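2-c-methyl-d-erythritol 4-phosphate cytidylyltransferase (Streptococcus pneumoniae, PDB 2VSH) catalyses transfer of the cytidylyl group of CTP to D-ribitol 5-phosphate, giving the activated ribitol used for teichoic acid precursors in this bacterium. Local coordinates at residues M2-I7 against S46-V51; T104-V109 against T173-D178; D138-A143 against V208-G213. One frame throughout, in Å; residues are numbered along the deposited sequence.

Contact 1 of 3, residues M2-I7 against S46-V51; sequences MIYAGI and SIEKIV
Ala5 and Ile50 meet at the apolar centre, the alanine CB 4.1 Å from Ile50 CG1; in the modelled conformer of Ile7, its CG1 lies alongside Ile50 CG2. Phe41 and Val42 of helix 33-42 cover this face. Ile3 and Ile47 cross at about a right angle, Ile3 CG2 lying 3.7 Å from CD1 in the modelled conformer of Ile47. The ring of Tyr4 goes to the other face, where Lys49 CB sits in plane at its edge, 3.7 Å from CD2. Glu48 CG, anti to the backbone N (chi1 179°), runs beside Tyr4 CE2, and the carboxylate stands nearly perpendicular to the ring. The bent chain of Met2 reaches the same glutamate, CE lying 3.5 Å from OE1, an oxygen that is also hydrogen-bonded to Tyr100. Four backbone bonds join the segments, from the short Glu48 N to Ile3 O bond (2.7 Å) to Ile7 N on Val51 O (2.8 Å). At the polar edge a water accepts from Ile3 N and donates to Ser46 O. Strands 3-9 and 50-54 are parallel neighbours in a Rossmann-like nucleotidyltransferase sheet, linked through helix 33-42 as a beta-alpha-beta unit; Ile7 leads into Leu8 to Gly11, which probably bind CTP.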
ATOM      1  N   MET A   2      35.081   0.562   0.103  1.00 29.28           N
ATOM      2  CA  MET A   2      34.342  -0.297  -0.819  1.00 27.55           C
ATOM      3  C   MET A   2      32.840  -0.053  -0.757  1.00 25.44           C
ATOM      4  O   MET A   2      32.314   0.338   0.283  1.00 25.00           O
ATOM      5  CB  MET A   2      34.625  -1.767  -0.521  1.00 28.01           C
ATOM      6  CG  MET A   2      36.084  -2.181  -0.590  1.00 28.97           C
ATOM      7  SD  MET A   2      36.712  -2.150  -2.281  1.00 32.45           S
ATOM      8  CE  MET A   2      37.856  -3.510  -2.179  1.00 32.12           C
ATOM      9  N   ILE A   3      32.158  -0.304  -1.874  1.00 23.64           N
ATOM     10  CA  ILE A   3      30.708  -0.301  -1.920  1.00 22.10           C
ATOM     11  C   ILE A   3      30.267  -1.649  -2.489  1.00 20.82           C
ATOM     12  O   ILE A   3      30.715  -2.060  -3.566  1.00 21.09           O
ATOM     13  CB  ILE A   3      30.135   0.837  -2.804  1.00 21.99           C
ATOM     14  CG1 ILE A   3      30.615   2.206  -2.324  1.00 22.79           C
ATOM     15  CG2 ILE A   3      28.619   0.783  -2.803  1.00 20.20           C
ATOM     16  CD1 ILE A   3      30.468   3.315  -3.369  1.00 25.35           C
ATOM     17  N   TYR A   4      29.411  -2.337  -1.745  1.00 19.97           N
ATOM     18  CA  TYR A   4      28.889  -3.637  -2.152  1.00 19.47           C
ATOM     19  C   TYR A   4      27.393  -3.545  -2.383  1.00 19.11           C
ATOM     20  O   TYR A   4      26.712  -2.693  -1.795  1.00 19.72           O
ATOM     21  CB  TYR A   4      29.190  -4.681  -1.068  1.00 19.07           C
ATOM     22  CG  TYR A   4      30.685  -4.862  -0.825  1.00 19.26           C
ATOM     23  CD1 TYR A   4      31.350  -4.136   0.168  1.00 18.98           C
ATOM     24  CD2 TYR A   4      31.428  -5.722  -1.615  1.00 14.73           C
ATOM     25  CE1 TYR A   4      32.744  -4.299   0.383  1.00 20.70           C
ATOM     26  CE2 TYR A   4      32.794  -5.885  -1.420  1.00 20.32           C
ATOM     27  CZ  TYR A   4      33.446  -5.174  -0.419  1.00 20.21           C
ATOM     28  OH  TYR A   4      34.797  -5.339  -0.246  1.00 23.33           O
ATOM     29  N   ALA A   5      26.873  -4.408  -3.253  1.00 19.17           N
ATOM     30  CA  ALA A   5      25.437  -4.616  -3.310  1.00 19.16           C
ATOM     31  C   ALA A   5      25.130  -5.833  -2.453  1.00 19.17           C
ATOM     32  O   ALA A   5      25.869  -6.834  -2.491  1.00 19.34           O
ATOM     33  CB  ALA A   5      24.946  -4.821  -4.741  1.00 18.10           C
ATOM     34  N   GLY A   6      24.053  -5.723  -1.667  1.00 19.32           N
ATOM     35  CA  GLY A   6      23.545  -6.812  -0.821  1.00 18.21           C
ATOM     36  C   GLY A   6      22.137  -7.183  -1.249  1.00 18.78           C
ATOM     37  O   GLY A   6      21.158  -6.556  -0.826  1.00 18.47           O
ATOM     38  N   ILE A   7      22.027  -8.225  -2.069  1.00 18.43           N
ATOM     39  CA  ILE A   7      20.739  -8.635  -2.637  0.50 18.56           C
ATOM     40  C   ILE A   7      20.052  -9.677  -1.739  1.00 19.27           C
ATOM     41  O   ILE A   7      20.582 -10.790  -1.524  1.00 18.71           O
ATOM     42  CB  ILE A   7      20.905  -9.142  -4.105  0.50 18.13           C
ATOM     43  CG1 ILE A   7      21.663  -8.107  -4.967  0.50 18.14           C
ATOM     44  CG2 ILE A   7      19.558  -9.534  -4.719  0.50 18.59           C
ATOM     45  CD1 ILE A   7      21.025  -6.700  -5.052  0.50 14.90           C
ATOM     46  N   SER A  46      30.887   1.679  -9.523  1.00 25.09           N
ATOM     47  CA  SER A  46      31.418   1.893  -8.159  1.00 25.37           C
ATOM     48  C   SER A  46      31.174   0.714  -7.198  1.00 23.63           C
ATOM     49  O   SER A  46      31.623   0.742  -6.055  1.00 23.99           O
ATOM     50  CB  SER A  46      30.924   3.221  -7.572  1.00 25.12           C
ATOM     51  OG  SER A  46      29.526   3.199  -7.314  1.00 23.70           O
ATOM     52  N   ILE A  47      30.499  -0.330  -7.678  1.00 23.20           N
ATOM     53  CA  ILE A  47      30.203  -1.526  -6.882  0.50 21.83           C
ATOM     54  C   ILE A  47      31.351  -2.531  -6.984  1.00 22.71           C
ATOM     55  O   ILE A  47      31.714  -2.944  -8.089  1.00 23.07           O
ATOM     56  CB  ILE A  47      28.877  -2.212  -7.358  0.50 21.20           C
ATOM     57  CG1 ILE A  47      27.665  -1.275  -7.193  0.50 20.12           C
ATOM     58  CG2 ILE A  47      28.633  -3.565  -6.642  0.50 20.62           C
ATOM     59  CD1 ILE A  47      27.284  -0.947  -5.760  0.50 18.72           C
ATOM     60  N   GLU A  48      31.901  -2.937  -5.842  1.00 22.10           N
ATOM     61  CA  GLU A  48      32.978  -3.925  -5.797  1.00 23.09           C
ATOM     62  C   GLU A  48      32.466  -5.353  -6.064  1.00 23.05           C
ATOM     63  O   GLU A  48      32.916  -6.006  -7.001  1.00 24.55           O
ATOM     64  CB  GLU A  48      33.699  -3.839  -4.442  1.00 23.04           C
ATOM     65  CG  GLU A  48      34.840  -4.827  -4.248  1.00 23.93           C
ATOM     66  CD  GLU A  48      36.068  -4.597  -5.129  1.00 24.52           C
ATOM     67  OE1 GLU A  48      37.033  -5.387  -4.970  1.00 26.51           O
ATOM     68  OE2 GLU A  48      36.104  -3.657  -5.958  1.00 24.53           O
ATOM     69  N   LYS A  49      31.543  -5.838  -5.239  1.00 22.73           N
ATOM     70  CA  LYS A  49      30.947  -7.167  -5.438  1.00 22.74           C
ATOM     71  C   LYS A  49      29.460  -7.056  -5.260  1.00 21.61           C
ATOM     72  O   LYS A  49      28.990  -6.168  -4.564  1.00 20.70           O
ATOM     73  CB  LYS A  49      31.473  -8.187  -4.419  1.00 22.89           C
ATOM     74  CG  LYS A  49      32.927  -8.576  -4.564  1.00 26.07           C
ATOM     75  CD  LYS A  49      33.199  -9.271  -5.880  1.00 29.22           C
ATOM     76  CE  LYS A  49      34.575  -9.905  -5.893  1.00 32.14           C
ATOM     77  NZ  LYS A  49      35.114  -9.945  -7.275  1.00 34.99           N
ATOM     78  N   ILE A  50      28.732  -8.002  -5.849  1.00 22.06           N
ATOM     79  CA  ILE A  50      27.299  -8.135  -5.653  1.00 21.89           C
ATOM     80  C   ILE A  50      27.065  -9.408  -4.856  1.00 21.80           C
ATOM     81  O   ILE A  50      27.327 -10.510  -5.338  1.00 22.23           O
ATOM     82  CB  ILE A  50      26.546  -8.198  -7.007  1.00 22.28           C
ATOM     83  CG1 ILE A  50      26.754  -6.878  -7.751  1.00 23.18           C
ATOM     84  CG2 ILE A  50      25.067  -8.430  -6.763  1.00 20.20           C
ATOM     85  CD1 ILE A  50      26.610  -6.997  -9.256  1.00 24.39           C
ATOM     86  N   VAL A  51      26.636  -9.238  -3.612  1.00 21.27           N
ATOM     87  CA  VAL A  51      26.553 -10.350  -2.675  1.00 21.48           C
ATOM     88  C   VAL A  51      25.076 -10.679  -2.513  1.00 21.23           C
ATOM     89  O   VAL A  51      24.284  -9.822  -2.120  1.00 21.13           O
ATOM     90  CB  VAL A  51      27.199 -10.022  -1.299  1.00 21.84           C
ATOM     91  CG1 VAL A  51      27.243 -11.266  -0.424  1.00 21.72           C
ATOM     92  CG2 VAL A  51      28.610  -9.434  -1.485  1.00 22.75           C
TER
HETATM   93  O   HOH W   1      33.551   0.015  -4.345  1.00 11.75           O

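Contact 2 of 3, residues T104-V109 against T173-D178; sequences TPEDIV and TFRCKD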
ATOM      1  N   THR A 104      36.400  -2.405   6.720  1.00 26.82           N
ATOM      2  CA  THR A 104      36.839  -1.209   7.448  1.00 28.27           C
ATOM      3  C   THR A 104      35.559  -0.470   7.845  1.00 27.49           C
ATOM      4  O   THR A 104      34.472  -0.850   7.389  1.00 25.60           O
ATOM      5  CB  THR A 104      37.758  -0.280   6.592  1.00 29.28           C
ATOM      6  OG1 THR A 104      36.992   0.303   5.525  1.00 29.82           O
ATOM      7  CG2 THR A 104      38.972  -1.032   6.042  1.00 30.76           C
ATOM      8  N   PRO A 105      35.662   0.567   8.708  1.00 28.31           N
ATOM      9  CA  PRO A 105      34.466   1.310   9.136  1.00 28.24           C
ATOM     10  C   PRO A 105      33.702   2.042   8.033  1.00 27.15           C
ATOM     11  O   PRO A 105      32.538   2.390   8.228  1.00 26.39           O
ATOM     12  CB  PRO A 105      35.036   2.353  10.108  1.00 28.92           C
ATOM     13  CG  PRO A 105      36.291   1.766  10.588  1.00 30.99           C
ATOM     14  CD  PRO A 105      36.867   1.068   9.395  1.00 30.18           C
ATOM     15  N   GLU A 106      34.361   2.319   6.915  1.00 27.80           N
ATOM     16  CA  GLU A 106      33.763   3.143   5.876  1.00 27.35           C
ATOM     17  C   GLU A 106      33.130   2.332   4.745  1.00 25.99           C
ATOM     18  O   GLU A 106      32.387   2.887   3.938  1.00 25.63           O
ATOM     19  CB  GLU A 106      34.742   4.206   5.341  1.00 28.89           C
ATOM     20  CG  GLU A 106      35.043   5.361   6.340  1.00 33.09           C
ATOM     21  CD  GLU A 106      33.766   6.001   6.930  1.00 36.01           C
ATOM     22  OE1 GLU A 106      32.848   6.379   6.165  1.00 36.73           O
ATOM     23  OE2 GLU A 106      33.676   6.123   8.173  1.00 39.76           O
ATOM     24  N   ASP A 107      33.382   1.023   4.715  1.00 24.95           N
ATOM     25  CA  ASP A 107      32.789   0.151   3.690  1.00 23.57           C
ATOM     26  C   ASP A 107      31.263   0.129   3.789  1.00 22.60           C
ATOM     27  O   ASP A 107      30.718   0.008   4.877  1.00 21.70           O
ATOM     28  CB  ASP A 107      33.334  -1.278   3.783  1.00 23.65           C
ATOM     29  CG  ASP A 107      34.810  -1.367   3.464  1.00 26.10           C
ATOM     30  OD1 ASP A 107      35.326  -0.513   2.711  1.00 28.11           O
ATOM     31  OD2 ASP A 107      35.475  -2.282   3.993  1.00 27.61           O
ATOM     32  N   ILE A 108      30.593   0.251   2.643  1.00 22.05           N
ATOM     33  CA  ILE A 108      29.145   0.432   2.580  1.00 21.41           C
ATOM     34  C   ILE A 108      28.462  -0.755   1.869  1.00 20.58           C
ATOM     35  O   ILE A 108      29.052  -1.364   0.976  1.00 20.93           O
ATOM     36  CB  ILE A 108      28.831   1.771   1.855  1.00 22.34           C
ATOM     37  CG1 ILE A 108      29.019   2.956   2.805  1.00 24.04           C
ATOM     38  CG2 ILE A 108      27.414   1.790   1.281  1.00 20.49           C
ATOM     39  CD1 ILE A 108      29.290   4.266   2.069  1.00 28.81           C
ATOM     40  N   VAL A 109      27.245  -1.109   2.290  1.00 18.99           N
ATOM     41  CA  VAL A 109      26.437  -2.079   1.566  1.00 18.68           C
ATOM     42  C   VAL A 109      25.135  -1.425   1.117  1.00 18.15           C
ATOM     43  O   VAL A 109      24.450  -0.778   1.913  1.00 19.44           O
ATOM     44  CB  VAL A 109      26.174  -3.414   2.360  1.00 18.10           C
ATOM     45  CG1 VAL A 109      25.346  -3.185   3.642  1.00 18.60           C
ATOM     46  CG2 VAL A 109      25.493  -4.462   1.472  1.00 17.40           C
ATOM     47  N   THR A 173      20.685   1.596   2.631  1.00 19.25           N
ATOM     48  CA  THR A 173      22.133   1.693   2.463  1.00 19.72           C
ATOM     49  C   THR A 173      22.810   2.212   3.735  1.00 20.30           C
ATOM     50  O   THR A 173      22.330   3.144   4.379  1.00 19.69           O
ATOM     51  CB  THR A 173      22.468   2.598   1.240  1.00 20.58           C
ATOM     52  OG1 THR A 173      21.855   2.030   0.075  1.00 20.45           O
ATOM     53  CG2 THR A 173      23.982   2.727   1.012  1.00 20.37           C
ATOM     54  N   PHE A 174      23.928   1.587   4.097  1.00 20.63           N
ATOM     55  CA  PHE A 174      24.600   1.899   5.345  1.00 21.42           C
ATOM     56  C   PHE A 174      25.986   1.254   5.414  1.00 21.76           C
ATOM     57  O   PHE A 174      26.290   0.343   4.654  1.00 20.78           O
ATOM     58  CB  PHE A 174      23.716   1.466   6.549  1.00 21.20           C
ATOM     59  CG  PHE A 174      23.033   0.138   6.365  1.00 20.15           C
ATOM     60  CD1 PHE A 174      23.755  -1.048   6.415  1.00 21.07           C
ATOM     61  CD2 PHE A 174      21.660   0.072   6.147  1.00 19.58           C
ATOM     62  CE1 PHE A 174      23.115  -2.276   6.228  1.00 20.36           C
ATOM     63  CE2 PHE A 174      21.022  -1.145   5.970  1.00 18.47           C
ATOM     64  CZ  PHE A 174      21.753  -2.321   6.006  1.00 19.34           C
ATOM     65  N   ARG A 175      26.813   1.724   6.344  1.00 22.10           N
ATOM     66  CA  ARG A 175      28.132   1.128   6.576  1.00 22.68           C
ATOM     67  C   ARG A 175      27.931  -0.246   7.183  1.00 22.87           C
ATOM     68  O   ARG A 175      27.102  -0.421   8.080  1.00 22.87           O
ATOM     69  CB  ARG A 175      28.978   2.025   7.480  1.00 23.15           C
ATOM     70  CG  ARG A 175      29.488   3.278   6.766  1.00 22.22           C
ATOM     71  CD  ARG A 175      29.781   4.449   7.700  1.00 24.86           C
ATOM     72  NE  ARG A 175      29.900   5.652   6.876  1.00 27.09           N
ATOM     73  CZ  ARG A 175      28.893   6.455   6.525  1.00 27.84           C
ATOM     74  NH1 ARG A 175      27.652   6.244   6.945  1.00 26.84           N
ATOM     75  NH2 ARG A 175      29.134   7.488   5.740  1.00 29.87           N
ATOM     76  N   CYS A 176      28.644  -1.232   6.642  1.00 23.10           N
ATOM     77  CA  CYS A 176      28.541  -2.622   7.092  1.00 22.02           C
ATOM     78  C   CYS A 176      28.798  -2.750   8.590  1.00 22.86           C
ATOM     79  O   CYS A 176      28.031  -3.404   9.275  1.00 22.59           O
ATOM     80  CB  CYS A 176      29.555  -3.488   6.346  1.00 21.99           C
ATOM     81  SG  CYS A 176      29.299  -3.597   4.555  1.00 22.52           S
ATOM     82  N   LYS A 177      29.880  -2.127   9.077  1.00 23.85           N
ATOM     83  CA  LYS A 177      30.251  -2.159  10.502  1.00 25.39           C
ATOM     84  C   LYS A 177      29.148  -1.563  11.365  1.00 25.16           C
ATOM     85  O   LYS A 177      28.810  -2.135  12.417  1.00 25.64           O
ATOM     86  CB  LYS A 177      31.577  -1.419  10.751  1.00 26.84           C
ATOM     87  CG  LYS A 177      32.193  -1.619  12.148  1.00 29.39           C
ATOM     88  CD  LYS A 177      33.383  -0.672  12.373  1.00 30.04           C
ATOM     89  CE  LYS A 177      34.042  -0.821  13.770  1.00 34.43           C
ATOM     90  NZ  LYS A 177      33.153  -0.520  14.940  1.00 34.54           N
ATOM     91  N   ASP A 178      28.575  -0.442  10.906  1.00 24.17           N
ATOM     92  CA  ASP A 178      27.492   0.224  11.614  1.00 23.87           C
ATOM     93  C   ASP A 178      26.289  -0.692  11.810  1.00 23.02           C
ATOM     94  O   ASP A 178      25.755  -0.777  12.922  1.00 24.37           O
ATOM     95  CB  ASP A 178      27.052   1.498  10.901  1.00 23.75           C
ATOM     96  CG  ASP A 178      27.991   2.666  11.151  1.00 25.10           C
ATOM     97  OD1 ASP A 178      29.062   2.466  11.775  1.00 25.88           O
ATOM     98  OD2 ASP A 178      27.649   3.777  10.715  1.00 24.91           O
TER
HETATM   99  O   HOH W   2      31.636  -0.950   7.310  1.00 14.78           O
HETATM  100  O   HOH W   3      31.507   2.115  10.560  1.00 22.88           O
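Phe174 and Val109 lie side by side, CG1 of the valine approaching the ring obliquely at 3.5 Å from CE1. The phenylalanine CG stands between its own backbone N and carbonyl carbon (chi1 41°), which keeps the ring alongside Val109; beyond the two segments the ring also meets those of Phe201 and Phe179. The other flat group, the guanidinium of Arg175, takes Glu106 OE1 at its edge. NE points almost straight at this oxygen (3.1 Å, 171°) in a salt bridge, yet reaches it from above the carboxylate plane. The two planes are 57° apart. The guanidinium is held a second time, NH1 bonding to His134 O, and the extended arginine chain passes along Pro105 O and Ile108 CG1. Cys176 SG also touches Val109 CB; on the other face the methyls Ile108 CG2 and Thr173 CG2 are 3.6 Å apart. Val109 and Phe174 form a hydrogen-bonded antiparallel pair, with Val109 N 2.9 Å from Phe174 O. Asp107 O accepts from Cys176 N (3.0 Å) and from a water that also donates to Thr104 O and accepts from Lys177 N. This joins the type I turn Thr104-Asp107 to the first turn of helix 176-184, with Arg175 as its N-cap residue. Strands 108-113 and 165-175 are an antiparallel pair in the mixed sheet of this GT-A-type fold, the helix starting straight after the second strand.

Contact 3 of 3, residues D138-A143 against V208-G213; sequences DTVVEA and VALAKG
Strands 138-142 and 208-212 run parallel in register but strongly twisted, the axes of the short segments 58° apart and 4.6 Å at closest approach, with four backbone hydrogen bonds alternating between them. Asp138 N and Val140 N point nearly along the carbonyls of Ala209 and Ala211, whereas Ala211 N and Gly213 N come to Asp138 O and Val140 O from above the carbonyl planes. The last of these is short, Gly213 N to Val140 O at 2.7 Å. Thr139 places CG2 anti to its backbone N and against this end, 3.3 Å from Gly213 CA, tighter than usual carbon contact. Val141 CG1 comes up beside the same glycine, 3.5 Å from its carbonyl carbon, so Gly213 is bordered by two methyl groups. On the face shared by Thr139 and Ala211, the threonine OG1 lies 4.0 Å from the alanine CB; this hydroxyl is held by Pro171 O and Asn127 ND2. Toward the other face the side chains of Val140 and Leu210 cross, Val140 CG2 lying 4.1 Å from Leu210 CD2, while Val208 CG1 approaches Asp138 CB at a similar distance.

Strand 208-212 is one of the two outermost strands of the sheet within this chain, and 136-142 joins it to strand 165-175, which takes the backbone of Thr139 and Val141. Helix 121-133 covers the alanine side through Asn127 and Leu130, and Cys198 of helix 197-203 borders Asp138 and Val208. Val208 and Leu210 form backbone hydrogen bonds with the second subunit, whose Ile156 packs on Asp138, Val208 and Leu210 and whose Val148 meets Val140, placing this sheet edge at the dimer interface.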
ATOM      1  N   ASP A 138      17.209   5.323   3.289  1.00 20.77           N
ATOM      2  CA  ASP A 138      16.053   4.495   3.034  1.00 19.93           C
ATOM      3  C   ASP A 138      15.418   5.050   1.776  1.00 19.88           C
ATOM      4  O   ASP A 138      15.148   6.250   1.689  1.00 20.71           O
ATOM      5  CB  ASP A 138      15.076   4.625   4.206  1.00 20.82           C
ATOM      6  CG  ASP A 138      14.074   3.503   4.280  1.00 21.79           C
ATOM      7  OD1 ASP A 138      14.077   2.611   3.409  1.00 22.91           O
ATOM      8  OD2 ASP A 138      13.261   3.517   5.241  1.00 24.79           O
ATOM      9  N   THR A 139      15.171   4.179   0.802  1.00 19.64           N
ATOM     10  CA  THR A 139      14.513   4.594  -0.433  1.00 19.02           C
ATOM     11  C   THR A 139      13.011   4.560  -0.246  1.00 19.96           C
ATOM     12  O   THR A 139      12.422   3.508   0.054  1.00 20.02           O
ATOM     13  CB  THR A 139      14.939   3.743  -1.635  1.00 17.90           C
ATOM     14  OG1 THR A 139      16.359   3.614  -1.657  1.00 17.09           O
ATOM     15  CG2 THR A 139      14.534   4.405  -2.920  1.00 18.36           C
ATOM     16  N   VAL A 140      12.388   5.716  -0.445  1.00 20.66           N
ATOM     17  CA  VAL A 140      10.964   5.868  -0.217  1.00 22.07           C
ATOM     18  C   VAL A 140      10.271   6.637  -1.342  1.00 22.99           C
ATOM     19  O   VAL A 140      10.923   7.340  -2.119  1.00 23.59           O
ATOM     20  CB  VAL A 140      10.673   6.582   1.133  1.00 23.24           C
ATOM     21  CG1 VAL A 140      11.376   5.875   2.302  1.00 22.80           C
ATOM     22  CG2 VAL A 140      11.108   8.063   1.072  1.00 23.73           C
ATOM     23  N   VAL A 141       8.951   6.499  -1.399  1.00 24.93           N
ATOM     24  CA  VAL A 141       8.081   7.339  -2.221  1.00 26.83           C
ATOM     25  C   VAL A 141       6.982   7.910  -1.318  1.00 28.05           C
ATOM     26  O   VAL A 141       6.723   7.373  -0.237  1.00 26.33           O
ATOM     27  CB  VAL A 141       7.429   6.551  -3.402  1.00 28.41           C
ATOM     28  CG1 VAL A 141       8.460   6.217  -4.457  1.00 28.30           C
ATOM     29  CG2 VAL A 141       6.714   5.295  -2.924  1.00 29.08           C
ATOM     30  N   GLU A 142       6.336   8.986  -1.747  1.00 30.69           N
ATOM     31  CA  GLU A 142       5.172   9.485  -1.015  1.00 33.68           C
ATOM     32  C   GLU A 142       4.099   8.412  -0.925  1.00 34.17           C
ATOM     33  O   GLU A 142       3.774   7.766  -1.922  1.00 36.05           O
ATOM     34  CB  GLU A 142       4.595  10.735  -1.673  1.00 36.63           C
ATOM     35  CG  GLU A 142       5.505  11.946  -1.583  1.00 38.44           C
ATOM     36  CD  GLU A 142       4.902  13.195  -2.196  1.00 43.48           C
ATOM     37  OE1 GLU A 142       3.691  13.193  -2.534  1.00 47.95           O
ATOM     38  OE2 GLU A 142       5.650  14.192  -2.337  1.00 47.69           O
ATOM     39  N   ALA A 143       3.560   8.224   0.280  1.00 34.08           N
ATOM     40  CA  ALA A 143       2.477   7.272   0.506  1.00 35.01           C
ATOM     41  C   ALA A 143       1.216   7.776  -0.181  1.00 38.86           C
ATOM     42  O   ALA A 143       0.879   8.956  -0.073  1.00 41.15           O
ATOM     43  CB  ALA A 143       2.247   7.071   1.992  1.00 33.32           C
ATOM     44  N   VAL A 208      19.011   8.901   9.272  1.00 25.83           N
ATOM     45  CA  VAL A 208      18.621   8.128   8.101  1.00 24.18           C
ATOM     46  C   VAL A 208      17.974   9.062   7.064  1.00 24.59           C
ATOM     47  O   VAL A 208      16.830   9.503   7.233  1.00 23.88           O
ATOM     48  CB  VAL A 208      17.665   6.949   8.438  1.00 23.36           C
ATOM     49  CG1 VAL A 208      17.504   6.022   7.234  1.00 22.40           C
ATOM     50  CG2 VAL A 208      18.160   6.143   9.655  1.00 23.16           C
ATOM     51  N   ALA A 209      18.731   9.355   6.007  1.00 23.85           N
ATOM     52  CA  ALA A 209      18.281  10.218   4.917  1.00 24.36           C
ATOM     53  C   ALA A 209      17.262   9.506   4.039  1.00 24.08           C
ATOM     54  O   ALA A 209      17.282   8.271   3.928  1.00 22.81           O
ATOM     55  CB  ALA A 209      19.469  10.634   4.066  1.00 24.54           C
ATOM     56  N   LEU A 210      16.375  10.285   3.417  1.00 24.41           N
ATOM     57  CA  LEU A 210      15.423   9.741   2.460  1.00 24.07           C
ATOM     58  C   LEU A 210      16.031   9.790   1.052  1.00 24.16           C
ATOM     59  O   LEU A 210      16.533  10.828   0.633  1.00 24.10           O
ATOM     60  CB  LEU A 210      14.103  10.536   2.494  1.00 24.51           C
ATOM     61  CG  LEU A 210      13.384  10.630   3.850  1.00 25.43           C
ATOM     62  CD1 LEU A 210      12.080  11.438   3.735  1.00 27.60           C
ATOM     63  CD2 LEU A 210      13.122   9.255   4.442  1.00 25.23           C
ATOM     64  N   ALA A 211      15.994   8.664   0.337  1.00 23.17           N
ATOM     65  CA  ALA A 211      16.304   8.653  -1.099  1.00 23.42           C
ATOM     66  C   ALA A 211      15.003   8.479  -1.871  1.00 24.17           C
ATOM     67  O   ALA A 211      14.075   7.828  -1.405  1.00 23.05           O
ATOM     68  CB  ALA A 211      17.297   7.543  -1.449  1.00 22.11           C
ATOM     69  N   LYS A 212      14.951   9.080  -3.052  1.00 26.14           N
ATOM     70  CA  LYS A 212      13.760   9.077  -3.881  1.00 27.56           C
ATOM     71  C   LYS A 212      13.655   7.730  -4.569  1.00 26.72           C
ATOM     72  O   LYS A 212      14.537   7.337  -5.336  1.00 26.82           O
ATOM     73  CB  LYS A 212      13.830  10.247  -4.886  1.00 28.57           C
ATOM     74  CG  LYS A 212      12.758  10.278  -5.975  1.00 31.81           C
ATOM     75  CD  LYS A 212      12.942  11.513  -6.884  1.00 33.54           C
ATOM     76  CE  LYS A 212      12.599  11.234  -8.363  1.00 39.13           C
ATOM     77  NZ  LYS A 212      11.210  10.727  -8.554  1.00 39.21           N
ATOM     78  N   GLY A 213      12.586   7.010  -4.248  1.00 26.40           N
ATOM     79  CA  GLY A 213      12.249   5.766  -4.921  1.00 26.22           C
ATOM     80  C   GLY A 213      11.508   6.054  -6.205  1.00 27.49           C
ATOM     81  O   GLY A 213      11.649   7.132  -6.779  1.00 28.54           O
TER

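How the contacts relate
From the N terminus, contact 1 comes first: it closes a loop of 38 residues containing helix 33-42, and is complete before contact 2 opens. The two touch, because strands 3-9 and 108-113 are neighbours in the sheet: Tyr4 N reaches Ile108 O and Met2 N reaches Asp107 OD1, both probable hydrogen bonds. Contact 2 closes 63 residues and contact 3 closes 64; they cross along the chain, since 138-143 lies between the two halves of contact 2 and 208-213 follows the second. They do not touch, but strands 165-175 and 136-142 are adjacent. Each contact joins one neighbouring pair, 3-9 with 50-54, 108-113 with 165-175 and 136-142 with 208-212, spread across one sheet.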